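Local coordinates for FBP protein (Leishmania major, PDB 5OEZ), which probably hydrolyses beta-D-fructose 1,6-bisphosphate to beta-D-fructose 6-phosphate and phosphate, as a magnesium-dependent homotetramer of the class 1 fructose-1,6-bisphosphatase family, at residues T37-I42 / G169-G174. Sequence-based numbering, arbitrary orientation.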
ATOM      1  N   THR C  37      -5.977  13.519   8.170  1.00 39.38           N
ATOM      2  CA  THR C  37      -4.880  13.707   7.236  1.00 44.20           C
ATOM      3  C   THR C  37      -3.552  13.676   7.952  1.00 43.45           C
ATOM      4  O   THR C  37      -2.584  13.040   7.470  1.00 44.98           O
ATOM      5  CB  THR C  37      -5.021  15.026   6.440  1.00 44.93           C
ATOM      6  OG1 THR C  37      -6.270  15.022   5.755  1.00 45.10           O
ATOM      7  CG2 THR C  37      -3.920  15.153   5.405  1.00 49.98           C
ATOM      8  N   SER C  38      -3.499  14.357   9.103  1.00 43.34           N
ATOM      9  CA  SER C  38      -2.269  14.419   9.918  1.00 45.02           C
ATOM     10  C   SER C  38      -1.839  13.031  10.356  1.00 38.73           C
ATOM     11  O   SER C  38      -0.660  12.678  10.284  1.00 44.46           O
ATOM     12  CB  SER C  38      -2.473  15.300  11.157  1.00 44.77           C
ATOM     13  OG  SER C  38      -2.873  16.607  10.793  1.00 48.18           O
ATOM     14  N   VAL C  39      -2.814  12.253  10.809  1.00 36.63           N
ATOM     15  CA  VAL C  39      -2.559  10.900  11.296  1.00 40.90           C
ATOM     16  C   VAL C  39      -1.997  10.013  10.186  1.00 40.14           C
ATOM     17  O   VAL C  39      -1.065   9.242  10.426  1.00 40.75           O
ATOM     18  CB  VAL C  39      -3.809  10.299  11.966  1.00 38.37           C
ATOM     19  CG1 VAL C  39      -3.631   8.821  12.288  1.00 40.56           C
ATOM     20  CG2 VAL C  39      -4.095  11.039  13.277  1.00 40.70           C
ATOM     21  N   LYS C  40      -2.540  10.151   8.983  1.00 42.10           N
ATOM     22  CA  LYS C  40      -2.088   9.339   7.855  1.00 42.22           C
ATOM     23  C   LYS C  40      -0.686   9.698   7.411  1.00 43.45           C
ATOM     24  O   LYS C  40       0.086   8.821   7.022  1.00 48.60           O
ATOM     25  CB  LYS C  40      -3.068   9.448   6.694  1.00 41.08           C
ATOM     26  CG  LYS C  40      -4.374   8.760   7.017  1.00 43.54           C
ATOM     27  CD  LYS C  40      -5.359   8.719   5.873  1.00 47.24           C
ATOM     28  CE  LYS C  40      -5.860  10.094   5.497  1.00 45.47           C
ATOM     29  NZ  LYS C  40      -6.506   9.985   4.165  1.00 51.46           N
ATOM     30  N   VAL C  41      -0.371  10.988   7.441  1.00 43.14           N
ATOM     31  CA  VAL C  41       0.963  11.455   7.104  1.00 45.95           C
ATOM     32  C   VAL C  41       1.990  10.924   8.106  1.00 44.61           C
ATOM     33  O   VAL C  41       3.072  10.475   7.723  1.00 47.66           O
ATOM     34  CB  VAL C  41       1.017  13.004   7.021  1.00 53.39           C
ATOM     35  CG1 VAL C  41       2.456  13.513   6.964  1.00 52.34           C
ATOM     36  CG2 VAL C  41       0.259  13.478   5.790  1.00 49.17           C
ATOM     37  N   ILE C  42       1.638  10.958   9.382  1.00 43.83           N
ATOM     38  CA  ILE C  42       2.526  10.438  10.437  1.00 52.46           C
ATOM     39  C   ILE C  42       2.723   8.925  10.314  1.00 49.32           C
ATOM     40  O   ILE C  42       3.826   8.429  10.480  1.00 51.83           O
ATOM     41  CB  ILE C  42       1.997  10.809  11.831  1.00 46.60           C
ATOM     42  CG1 ILE C  42       2.087  12.325  12.015  1.00 48.93           C
ATOM     43  CG2 ILE C  42       2.775  10.081  12.917  1.00 53.06           C
ATOM     44  CD1 ILE C  42       1.177  12.865  13.099  1.00 56.51           C
ATOM     45  N   GLY C 169      -9.604  12.579  21.337  1.00 31.11           N
ATOM     46  CA  GLY C 169      -9.287  11.321  20.697  1.00 30.50           C
ATOM     47  C   GLY C 169      -7.819  10.983  20.747  1.00 30.51           C
ATOM     48  O   GLY C 169      -7.000  11.809  21.154  1.00 32.81           O
ATOM     49  N   TYR C 170      -7.483   9.778  20.287  1.00 30.06           N
ATOM     50  CA  TYR C 170      -6.095   9.416  20.053  1.00 32.10           C
ATOM     51  C   TYR C 170      -5.946   8.518  18.829  1.00 36.40           C
ATOM     52  O   TYR C 170      -6.912   7.964  18.335  1.00 34.67           O
ATOM     53  CB  TYR C 170      -5.482   8.767  21.289  1.00 32.64           C
ATOM     54  CG  TYR C 170      -6.079   7.443  21.675  1.00 35.56           C
ATOM     55  CD1 TYR C 170      -5.735   6.262  21.002  1.00 35.47           C
ATOM     56  CD2 TYR C 170      -6.983   7.360  22.712  1.00 34.10           C
ATOM     57  CE1 TYR C 170      -6.299   5.047  21.367  1.00 35.18           C
ATOM     58  CE2 TYR C 170      -7.561   6.157  23.073  1.00 38.67           C
ATOM     59  CZ  TYR C 170      -7.216   5.005  22.397  1.00 35.24           C
ATOM     60  OH  TYR C 170      -7.780   3.806  22.741  1.00 34.88           O
ATOM     61  N   ALA C 171      -4.718   8.437  18.331  1.00 39.06           N
ATOM     62  CA  ALA C 171      -4.334   7.484  17.312  1.00 39.57           C
ATOM     63  C   ALA C 171      -3.237   6.559  17.866  1.00 38.96           C
ATOM     64  O   ALA C 171      -2.341   7.016  18.566  1.00 33.36           O
ATOM     65  CB  ALA C 171      -3.847   8.210  16.071  1.00 37.85           C
ATOM     66  N   VAL C 172      -3.328   5.266  17.552  1.00 36.71           N
ATOM     67  CA  VAL C 172      -2.300   4.290  17.903  1.00 39.30           C
ATOM     68  C   VAL C 172      -1.684   3.786  16.615  1.00 39.36           C
ATOM     69  O   VAL C 172      -2.394   3.276  15.759  1.00 40.81           O
ATOM     70  CB  VAL C 172      -2.874   3.052  18.593  1.00 41.82           C
ATOM     71  CG1 VAL C 172      -1.775   2.316  19.353  1.00 46.02           C
ATOM     72  CG2 VAL C 172      -3.992   3.422  19.514  1.00 46.83           C
ATOM     73  N   TYR C 173      -0.373   3.920  16.493  1.00 43.49           N
ATOM     74  CA  TYR C 173       0.372   3.443  15.344  1.00 43.77           C
ATOM     75  C   TYR C 173       1.054   2.137  15.738  1.00 43.19           C
ATOM     76  O   TYR C 173       2.109   2.134  16.359  1.00 53.79           O
ATOM     77  CB  TYR C 173       1.406   4.488  14.912  1.00 47.49           C
ATOM     78  CG  TYR C 173       0.856   5.890  14.737  1.00 49.94           C
ATOM     79  CD1 TYR C 173       0.224   6.278  13.548  1.00 43.95           C
ATOM     80  CD2 TYR C 173       0.968   6.841  15.762  1.00 44.03           C
ATOM     81  CE1 TYR C 173      -0.293   7.561  13.401  1.00 45.84           C
ATOM     82  CE2 TYR C 173       0.453   8.126  15.617  1.00 43.16           C
ATOM     83  CZ  TYR C 173      -0.174   8.487  14.434  1.00 46.24           C
ATOM     84  OH  TYR C 173      -0.661   9.768  14.272  1.00 44.44           O
ATOM     85  N   GLY C 174       0.398   1.029  15.421  1.00 42.01           N
ATOM     86  CA  GLY C 174       0.947  -0.316  15.592  1.00 41.61           C
ATOM     87  C   GLY C 174       0.811  -1.071  14.283  1.00 44.69           C
ATOM     88  O   GLY C 174       0.904  -0.468  13.206  1.00 42.14           O
TER
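Helix 37-42 runs nearly parallel to strand 169-173, their axes 10.1 Å apart at an angle of 18°, and Val39 and Ile42 meet Ala171 and Tyr173 between them. This is the helix-on-sheet packing of the N-terminal half of the fructose-1,6-bisphosphatase fold: helix 27-47 lies against one face of a mixed sheet, while Tyr170 and Val172, whose side chains set out from the strand away from this helix, meet helix 252-262. Tyr173 supplies the largest buried area of the four. With its CG anti to the carbonyl carbon (chi1 -50°), its ring reaches in between Val39 and Ile42. Ile42 CG2 covers one ring face, a CH-pi contact 4.1 Å from the Tyr173 centroid and 28° off the normal. At the ring edge, near its plane, Val39 O comes within 3.5 Å of Tyr173 CE1. Two residues earlier on the strand the backbones come closer: the CA atoms of Val39 and Ala171 are 7.1 Å apart, and Val39 CG1 rests 3.8 Å from Ala171 CB. Ile42 also packs on Ser77 and Phe81 of helix 72-87, and its side chain lies close to that of Leu120, a residue of a manganese site that is empty in this chain, which puts the contact probably just behind the metal site. The hydroxyl of the buried Tyr173 is hydrogen-bonded to Ser134 OG on the adjacent strand 132-140, while Val39 CG1 and Ile42 CG2 each approach Tyr173 OH to 3.7 Å.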